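Probable thiamine pyrophosphokinase (Staphylococcus saprophyticus, PDB 3L8M) probably transfers a diphosphate group from ATP to thiamine, yielding thiamine diphosphate, as expected of a thiamine diphosphokinase. Local coordinates at residues Cys7-Pro13 against Tyr96-Gly101; His24-Asp29 against Ile40-Val46; Thr131-Ile137 against Ser203-Ser209. All blocks are in the same frame, centred on the assembly; numbering follows the deposited sequence.

Contact 1: residues Cys7-Pro13 against Tyr96-Gly101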
# COMPACT_ATOMS: atom_id res chain seq x y z
N CYS A 7 -11.41 -10.99 17.49
CA CYS A 7 -12.65 -11.57 18.01
C CYS A 7 -13.19 -10.84 19.24
O CYS A 7 -14.27 -11.15 19.71
CB CYS A 7 -12.46 -13.02 18.42
SG CYS A 7 -11.78 -14.09 17.17
N GLY A 8 -12.42 -9.89 19.76
CA GLY A 8 -12.85 -9.17 20.95
C GLY A 8 -11.69 -8.42 21.58
O GLY A 8 -10.62 -8.34 20.97
N ASN A 9 -11.87 -7.89 22.79
CA ASN A 9 -10.81 -7.13 23.45
C ASN A 9 -10.13 -7.74 24.68
O ASN A 9 -9.49 -7.02 25.46
CB ASN A 9 -11.34 -5.73 23.80
CG ASN A 9 -12.44 -5.77 24.85
OD1 ASN A 9 -13.18 -6.75 24.95
ND2 ASN A 9 -12.56 -4.70 25.62
N ARG A 10 -10.25 -9.05 24.87
CA ARG A 10 -9.62 -9.71 26.02
C ARG A 10 -8.20 -10.21 25.74
O ARG A 10 -7.95 -10.86 24.73
CB ARG A 10 -10.46 -10.91 26.48
CG ARG A 10 -11.72 -10.57 27.23
CD ARG A 10 -12.52 -11.84 27.50
NE ARG A 10 -13.82 -11.53 28.08
CZ ARG A 10 -14.01 -11.12 29.32
NH1 ARG A 10 -12.97 -10.97 30.14
NH2 ARG A 10 -15.23 -10.82 29.75
N ASN A 11 -7.29 -9.90 26.66
CA ASN A 11 -5.89 -10.32 26.60
C ASN A 11 -5.15 -9.93 25.33
O ASN A 11 -4.16 -10.56 24.96
CB ASN A 11 -5.80 -11.83 26.80
CG ASN A 11 -6.51 -12.30 28.06
OD1 ASN A 11 -6.39 -11.67 29.12
ND2 ASN A 11 -7.24 -13.40 27.96
N LEU A 12 -5.61 -8.88 24.66
CA LEU A 12 -4.96 -8.45 23.43
C LEU A 12 -3.58 -7.89 23.71
O LEU A 12 -3.38 -7.21 24.72
CB LEU A 12 -5.78 -7.36 22.74
CG LEU A 12 -7.17 -7.78 22.27
CD1 LEU A 12 -7.73 -6.69 21.38
CD2 LEU A 12 -7.08 -9.10 21.51
N PRO A 13 -2.60 -8.19 22.84
CA PRO A 13 -1.26 -7.65 23.08
C PRO A 13 -1.43 -6.13 23.05
O PRO A 13 -2.14 -5.59 22.19
CB PRO A 13 -0.46 -8.18 21.89
CG PRO A 13 -1.13 -9.53 21.62
CD PRO A 13 -2.60 -9.17 21.74
N TYR A 96 -6.51 -12.93 17.08
CA TYR A 96 -6.34 -12.24 18.35
C TYR A 96 -7.72 -12.18 18.97
O TYR A 96 -8.72 -12.24 18.25
CB TYR A 96 -5.85 -10.81 18.11
CG TYR A 96 -4.46 -10.71 17.54
CD1 TYR A 96 -3.36 -10.59 18.38
CD2 TYR A 96 -4.25 -10.71 16.17
CE1 TYR A 96 -2.07 -10.47 17.87
CE2 TYR A 96 -2.97 -10.59 15.64
CZ TYR A 96 -1.88 -10.47 16.50
OH TYR A 96 -0.61 -10.32 16.00
N GLY A 97 -7.77 -12.05 20.29
CA GLY A 97 -9.04 -11.93 20.99
C GLY A 97 -9.81 -13.21 21.26
O GLY A 97 -10.93 -13.14 21.76
N ALA A 98 -9.21 -14.36 20.97
CA ALA A 98 -9.90 -15.63 21.19
C ALA A 98 -9.65 -16.34 22.53
O ALA A 98 -10.09 -17.49 22.68
CB ALA A 98 -9.59 -16.59 20.03
N THR A 99 -8.97 -15.69 23.48
CA THR A 99 -8.70 -16.31 24.78
C THR A 99 -9.41 -15.56 25.91
O THR A 99 -9.88 -14.44 25.73
CB THR A 99 -7.16 -16.36 25.12
OG1 THR A 99 -6.71 -15.06 25.54
CG2 THR A 99 -6.34 -16.79 23.91
N GLY A 100 -9.49 -16.20 27.08
CA GLY A 100 -10.16 -15.60 28.23
C GLY A 100 -11.68 -15.76 28.16
O GLY A 100 -12.20 -16.37 27.22
N GLY A 101 -12.39 -15.22 29.15
CA GLY A 101 -13.85 -15.30 29.16
C GLY A 101 -14.45 -16.70 29.10
O GLY A 101 -14.05 -17.57 29.87
O HOH W 1 -7.34 -12.99 23.44

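Contact 2: residues His24-Asp29 against Ile40-Val46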
# COMPACT_ATOMS: atom_id res chain seq x y z
N HIS A 24 -3.85 -6.22 6.98
CA HIS A 24 -5.23 -6.61 6.67
C HIS A 24 -5.92 -7.12 7.94
O HIS A 24 -5.45 -8.09 8.56
CB HIS A 24 -5.24 -7.71 5.61
CG HIS A 24 -4.52 -7.35 4.34
ND1 HIS A 24 -5.00 -6.44 3.43
CD2 HIS A 24 -3.33 -7.79 3.84
CE1 HIS A 24 -4.15 -6.32 2.43
NE2 HIS A 24 -3.13 -7.13 2.65
N TRP A 25 -7.02 -6.48 8.33
CA TRP A 25 -7.77 -6.90 9.51
C TRP A 25 -9.18 -7.37 9.20
O TRP A 25 -9.91 -6.73 8.44
CB TRP A 25 -7.84 -5.78 10.55
CG TRP A 25 -6.59 -5.60 11.39
CD1 TRP A 25 -5.53 -4.75 11.14
CD2 TRP A 25 -6.28 -6.27 12.62
NE1 TRP A 25 -4.59 -4.85 12.14
CE2 TRP A 25 -5.03 -5.77 13.07
CE3 TRP A 25 -6.94 -7.23 13.40
CZ2 TRP A 25 -4.42 -6.21 14.25
CZ3 TRP A 25 -6.33 -7.68 14.60
CH2 TRP A 25 -5.09 -7.16 15.00
N ILE A 26 -9.56 -8.49 9.82
CA ILE A 26 -10.87 -9.11 9.67
C ILE A 26 -11.60 -9.02 11.02
O ILE A 26 -11.02 -9.34 12.06
CB ILE A 26 -10.75 -10.62 9.33
CG1 ILE A 26 -9.77 -10.85 8.17
CG2 ILE A 26 -12.13 -11.20 9.04
CD1 ILE A 26 -10.17 -10.20 6.87
N GLY A 27 -12.86 -8.61 11.02
CA GLY A 27 -13.58 -8.53 12.28
C GLY A 27 -14.53 -9.71 12.54
O GLY A 27 -15.33 -10.06 11.67
N ILE A 28 -14.43 -10.32 13.72
CA ILE A 28 -15.29 -11.43 14.10
C ILE A 28 -16.14 -10.97 15.29
O ILE A 28 -15.61 -10.66 16.36
CB ILE A 28 -14.49 -12.70 14.54
CG1 ILE A 28 -13.50 -13.12 13.45
CG2 ILE A 28 -15.46 -13.86 14.80
CD1 ILE A 28 -14.15 -13.54 12.13
N ASP A 29 -17.45 -10.91 15.09
CA ASP A 29 -18.38 -10.47 16.13
C ASP A 29 -17.98 -9.11 16.69
O ASP A 29 -17.92 -8.14 15.94
CB ASP A 29 -18.43 -11.51 17.25
CG ASP A 29 -18.74 -12.90 16.73
OD1 ASP A 29 -19.71 -13.03 15.96
OD2 ASP A 29 -18.01 -13.86 17.08
N ILE A 40 -10.01 1.66 11.94
CA ILE A 40 -9.49 0.65 11.05
C ILE A 40 -10.64 0.04 10.25
O ILE A 40 -11.66 -0.36 10.82
CB ILE A 40 -8.75 -0.45 11.84
CG1 ILE A 40 -7.44 0.11 12.41
CG2 ILE A 40 -8.46 -1.66 10.94
CD1 ILE A 40 -6.61 -0.93 13.18
N THR A 41 -10.49 -0.02 8.92
CA THR A 41 -11.52 -0.59 8.07
C THR A 41 -11.24 -2.07 7.82
O THR A 41 -10.26 -2.44 7.18
CB THR A 41 -11.60 0.12 6.70
OG1 THR A 41 -11.90 1.51 6.89
CG2 THR A 41 -12.69 -0.52 5.83
N PRO A 42 -12.11 -2.95 8.33
CA PRO A 42 -11.94 -4.39 8.15
C PRO A 42 -12.14 -4.79 6.68
O PRO A 42 -13.02 -4.26 6.02
CB PRO A 42 -13.04 -4.98 9.04
CG PRO A 42 -13.33 -3.89 10.03
CD PRO A 42 -13.27 -2.66 9.20
N GLN A 43 -11.31 -5.70 6.19
CA GLN A 43 -11.43 -6.21 4.82
C GLN A 43 -12.85 -6.80 4.71
O GLN A 43 -13.48 -6.75 3.66
CB GLN A 43 -10.40 -7.32 4.58
CG GLN A 43 -8.94 -6.90 4.73
CD GLN A 43 -8.53 -5.89 3.68
OE1 GLN A 43 -8.83 -6.06 2.49
NE2 GLN A 43 -7.83 -4.84 4.10
N PHE A 44 -13.32 -7.38 5.81
CA PHE A 44 -14.65 -7.98 5.90
C PHE A 44 -14.91 -8.46 7.32
O PHE A 44 -13.98 -8.64 8.10
CB PHE A 44 -14.81 -9.12 4.89
CG PHE A 44 -14.00 -10.35 5.20
CD1 PHE A 44 -14.43 -11.26 6.17
CD2 PHE A 44 -12.84 -10.63 4.49
CE1 PHE A 44 -13.72 -12.42 6.41
CE2 PHE A 44 -12.12 -11.79 4.73
CZ PHE A 44 -12.56 -12.69 5.70
N ALA A 45 -16.17 -8.67 7.67
CA ALA A 45 -16.50 -9.10 9.01
C ALA A 45 -17.61 -10.14 9.04
O ALA A 45 -18.49 -10.15 8.17
CB ALA A 45 -16.90 -7.90 9.85
N VAL A 46 -17.58 -11.00 10.05
CA VAL A 46 -18.58 -12.03 10.24
C VAL A 46 -19.15 -11.79 11.63
O VAL A 46 -18.41 -11.43 12.55
CB VAL A 46 -17.96 -13.44 10.21
CG1 VAL A 46 -19.05 -14.49 10.35
CG2 VAL A 46 -17.18 -13.66 8.93
O HOH W 2 -8.02 -3.94 7.12

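Contact 3: residues Thr131-Ile137 against Ser203-Ser209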
# COMPACT_ATOMS: atom_id res chain seq x y z
N THR A 131 0.21 -13.09 26.16
CA THR A 131 1.15 -14.02 26.80
C THR A 131 1.43 -15.33 26.06
O THR A 131 2.35 -16.08 26.42
CB THR A 131 0.65 -14.39 28.24
OG1 THR A 131 0.41 -13.20 28.99
CG2 THR A 131 1.67 -15.26 28.98
N ASN A 132 0.67 -15.62 25.00
CA ASN A 132 0.84 -16.89 24.30
C ASN A 132 0.75 -16.84 22.78
O ASN A 132 0.22 -15.89 22.20
CB ASN A 132 -0.24 -17.88 24.75
CG ASN A 132 -0.26 -18.11 26.24
OD1 ASN A 132 0.42 -19.00 26.76
ND2 ASN A 132 -1.05 -17.30 26.95
N GLU A 133 1.23 -17.91 22.17
CA GLU A 133 1.20 -18.11 20.73
C GLU A 133 0.94 -19.61 20.62
O GLU A 133 1.66 -20.41 21.22
CB GLU A 133 2.54 -17.72 20.12
CG GLU A 133 2.46 -17.45 18.63
CD GLU A 133 3.74 -16.83 18.10
OE1 GLU A 133 4.20 -15.83 18.70
OE2 GLU A 133 4.29 -17.35 17.10
N ILE A 134 -0.09 -19.98 19.87
CA ILE A 134 -0.48 -21.38 19.72
C ILE A 134 -0.72 -21.79 18.26
O ILE A 134 -1.36 -21.06 17.50
CB ILE A 134 -1.78 -21.68 20.52
CG1 ILE A 134 -1.57 -21.37 22.00
CG2 ILE A 134 -2.21 -23.14 20.33
CD1 ILE A 134 -2.86 -21.37 22.81
N GLN A 135 -0.22 -22.96 17.88
CA GLN A 135 -0.41 -23.47 16.52
C GLN A 135 -0.39 -24.98 16.52
O GLN A 135 0.20 -25.61 17.39
CB GLN A 135 0.67 -22.93 15.57
CG GLN A 135 2.08 -23.37 15.92
CD GLN A 135 3.12 -22.80 14.97
OE1 GLN A 135 3.09 -23.06 13.77
NE2 GLN A 135 4.05 -22.01 15.51
N PHE A 136 -1.06 -25.56 15.52
CA PHE A 136 -1.15 -27.01 15.36
C PHE A 136 0.03 -27.53 14.52
O PHE A 136 0.48 -26.86 13.61
CB PHE A 136 -2.49 -27.32 14.68
CG PHE A 136 -2.78 -28.78 14.49
CD1 PHE A 136 -2.82 -29.65 15.58
CD2 PHE A 136 -3.05 -29.29 13.22
CE1 PHE A 136 -3.14 -31.00 15.41
CE2 PHE A 136 -3.37 -30.64 13.04
CZ PHE A 136 -3.42 -31.50 14.13
N ILE A 137 0.54 -28.70 14.87
CA ILE A 137 1.65 -29.29 14.13
C ILE A 137 1.31 -30.74 13.85
O ILE A 137 1.14 -31.53 14.78
CB ILE A 137 2.97 -29.25 14.91
CG1 ILE A 137 3.32 -27.81 15.31
CG2 ILE A 137 4.09 -29.82 14.02
CD1 ILE A 137 4.61 -27.70 16.10
N SER A 203 -0.58 -35.86 16.31
CA SER A 203 -0.49 -34.42 16.13
C SER A 203 -0.43 -33.73 17.50
O SER A 203 -0.95 -34.25 18.49
CB SER A 203 -1.73 -33.93 15.38
OG SER A 203 -2.92 -34.27 16.08
N VAL A 204 0.21 -32.57 17.55
CA VAL A 204 0.32 -31.84 18.81
C VAL A 204 0.17 -30.32 18.63
O VAL A 204 0.52 -29.76 17.60
CB VAL A 204 1.69 -32.08 19.49
CG1 VAL A 204 1.93 -33.58 19.67
CG2 VAL A 204 2.81 -31.45 18.65
N LEU A 205 -0.39 -29.68 19.66
CA LEU A 205 -0.53 -28.24 19.64
C LEU A 205 0.76 -27.73 20.27
O LEU A 205 1.24 -28.27 21.26
CB LEU A 205 -1.72 -27.80 20.50
CG LEU A 205 -3.13 -28.01 19.94
CD1 LEU A 205 -4.13 -27.87 21.07
CD2 LEU A 205 -3.41 -27.00 18.82
N MSE A 206 1.35 -26.71 19.66
CA MSE A 206 2.56 -26.16 20.23
C MSE A 206 2.15 -24.83 20.83
O MSE A 206 1.47 -24.04 20.17
CB MSE A 206 3.61 -25.94 19.15
CG MSE A 206 4.77 -25.09 19.63
SE MSE A 206 6.01 -24.89 18.36
CE MSE A 206 7.40 -24.60 19.39
N ILE A 207 2.53 -24.59 22.08
CA ILE A 207 2.18 -23.34 22.74
C ILE A 207 3.40 -22.66 23.33
O ILE A 207 4.10 -23.24 24.16
CB ILE A 207 1.13 -23.58 23.84
CG1 ILE A 207 0.96 -22.33 24.69
CG2 ILE A 207 1.54 -24.75 24.71
CD1 ILE A 207 -0.23 -22.39 25.60
N ARG A 208 3.66 -21.44 22.89
CA ARG A 208 4.79 -20.69 23.39
C ARG A 208 4.30 -19.67 24.40
O ARG A 208 3.30 -18.99 24.17
CB ARG A 208 5.53 -20.02 22.23
CG ARG A 208 6.01 -21.05 21.22
CD ARG A 208 7.41 -20.75 20.75
NE ARG A 208 7.44 -20.43 19.33
CZ ARG A 208 8.55 -20.21 18.64
NH1 ARG A 208 9.73 -20.28 19.26
NH2 ARG A 208 8.49 -19.92 17.35
N SER A 209 4.99 -19.58 25.52
CA SER A 209 4.60 -18.65 26.58
C SER A 209 5.75 -17.75 26.97
O SER A 209 6.90 -18.04 26.67
CB SER A 209 4.14 -19.43 27.82
OG SER A 209 3.02 -20.25 27.53

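Contact 1: residues Cys7-Pro13 against Tyr96-Gly101
Two first torsions bring the amide of Asn11 to the hydroxyl of Thr99: Asn11 CG is trans to its carbonyl carbon (chi1 -53°), while Thr99 OG1 is trans to the hydrogen on its CA (chi1 77°). Asn11 ND2 donates to Thr99 OG1 over 3.0 Å, and the oxygen stays near the amide plane, where an amide N-H can reach it. Threonine suits the place because its hydroxyl can accept from Asn11 ND2 while also bonding to the carboxylate of Asp129. Asn11 itself lies close to a bound sodium ion, its side chain about 3 Å away. One water ties the two backbones together, donating to Arg10 O at 2.6 Å and accepting from Thr99 N at 3.2 Å.

At the other end the backbones come together directly, with Cys7 N bonded to Tyr96 O at 3.1 Å. Glycine suits position 97 because its bare CA lets Cys7 and Gly8 draw close, and its positive phi is easily adopted without a side chain. Leu12 packs its CD2 on the Gly97 backbone, 3.3 Å from Gly97 N, and against Tyr96 CB. Pro13 CD meets the Tyr96 ring at its edge, 3.7 Å from CD1. At the exposed edge the extended Arg10 passes Gly101, whose CA lies over one guanidinium face, nearer the border than the centre.

The two loops follow the C-terminal ends of adjacent parallel strands 2-6 and 92-96, commonly where alpha/beta folds place their sites, consistent here with the sodium near Asn11. They lead to helices 16-19 and 103-113. Leu12 and Tyr96 both lean back on Leu6 of the first strand, and the backbone of Asn11 bonds to Asp130, in the turn between strands 124-128 and 132-137.

Contact 2: residues His24-Asp29 against Ile40-Val46
Ile26 reaches across to Phe44 with every branch. Its CB stands 4.0 Å from Phe44 O; from there CG2 drops to 3.3 Å from Phe44 CE1 and equally near the same carbonyl oxygen, while CG1 passes the ring at CZ. The fold at chi2 (-61°) then turns CD1 over one face of the ring, 3.3 Å from Phe44 CE2 and 26° off the normal through the centroid, a CH-pi contact. A branched isoleucine suits the place because two methyl groups can grip one ring at different points. Phe44 also takes part in a cation-pi interaction with Arg88, and Met1 of the third subunit packs on it.

Beneath these side chains the two strands run parallel. Gly27 N bonds to Phe44 O, and Gly27 O receives Val46 N; Asp29 N goes on to Val46 O at 2.8 Å, a nearly straight bond of 173°. A CB on Gly27 would point to the same face as Ala45 CB and come close to it, so two small residues here let Thr32 of helix 30-37 lie near. The strands and that helix form a beta-alpha-beta crossover, with strand 44-46 at the edge of the main sheet within the chain.

Beside His24, Gln43 N bonds to Trp25 O at 2.8 Å. The bent chain of Gln43 lays CG near His24 CB and brings NE2 to 3.3 Å from His24 ND1 at the imidazole edge, the two planes almost perpendicular: a close approach but no hydrogen bond.

The chemistry thus divides along the pair: bonds between main-chain atoms and an apolar face of Ile26, Ile28, Phe44 and Val46 close the inner part, while at the Gln43 end a water accepts from Trp25 N and Gln43 NE2 and donates to Thr41 O, linking these groups.

Contact 3: residues Thr131-Ile137 against Ser203-Ser209
Ile134 and Ile207 mark the close-packed face of this antiparallel pair: the two isoleucines run alongside each other in the same direction, CG1 to CG1 at 3.8 Å. Next to them Phe136 swings its ring across to Ser203, its CG trans to the backbone N (chi1 -178°), which brings Phe136 CZ to 3.2 Å from Ser203 CB; a serine is small enough to receive the ring there. Phe106 touches Ile134 and Leu113 touches Phe136, both from helix 103-113. At the far end of the same face the packing turns polar, with Ser209 OG donating to Asn132 OD1 at 3.0 Å.

The opposite face is tightest where Ile137 CD1 meets Met206 CB at 3.7 Å, the long selenomethionine continuing to Ile153 and Phe155 of strand 152-157. Toward Glu133 and Arg208, both partly exposed, it loosens. Glu133 CB lies 4.3 Å from Arg208 CB. Their charged ends nevertheless stay separate, with Glu133 OE2 4.9 Å from Arg208 NH2; the carboxylate instead forms a salt bridge with Lys126 of strand 124-128.

Between the faces, six backbone bonds in three pairs join Glu133 with Arg208, Gln135 with Met206 and Ile137 with Val204, along the whole paired length; Met206 N to Gln135 O is almost straight (177°). The chemistry implies a division of labour: hydrocarbon from Ile134, Phe136, Leu205 and Ile207 packs one face up to its polar Asn132-Ser209 end, and charge gathers on the other at Glu133 and Arg208, where the arginine would at most add a modest attraction to the bridged carboxylate.

All three contacts belong to one mixed sheet, or to the loops at its strand ends. Contact 2 closes within the span enclosed by contact 1, and the two touch, Tyr96 CD2 lying 3.8 Å from Trp25 CH2; their centres are 15 Å apart. Contact 3 follows later in the chain, its centre about 16 Å from that of contact 1. Contacts 2 and 3 sit on opposite sides of the chain's centre, 24 Å between centres. No substrate is bound, only sodium: one ion sits at Asp94 and Asn124, and a sodium lies about 3 Å from the Asn11 side chain of contact 1 and about 7 Å from those of Phe44 and Gln135, not necessarily the same ion.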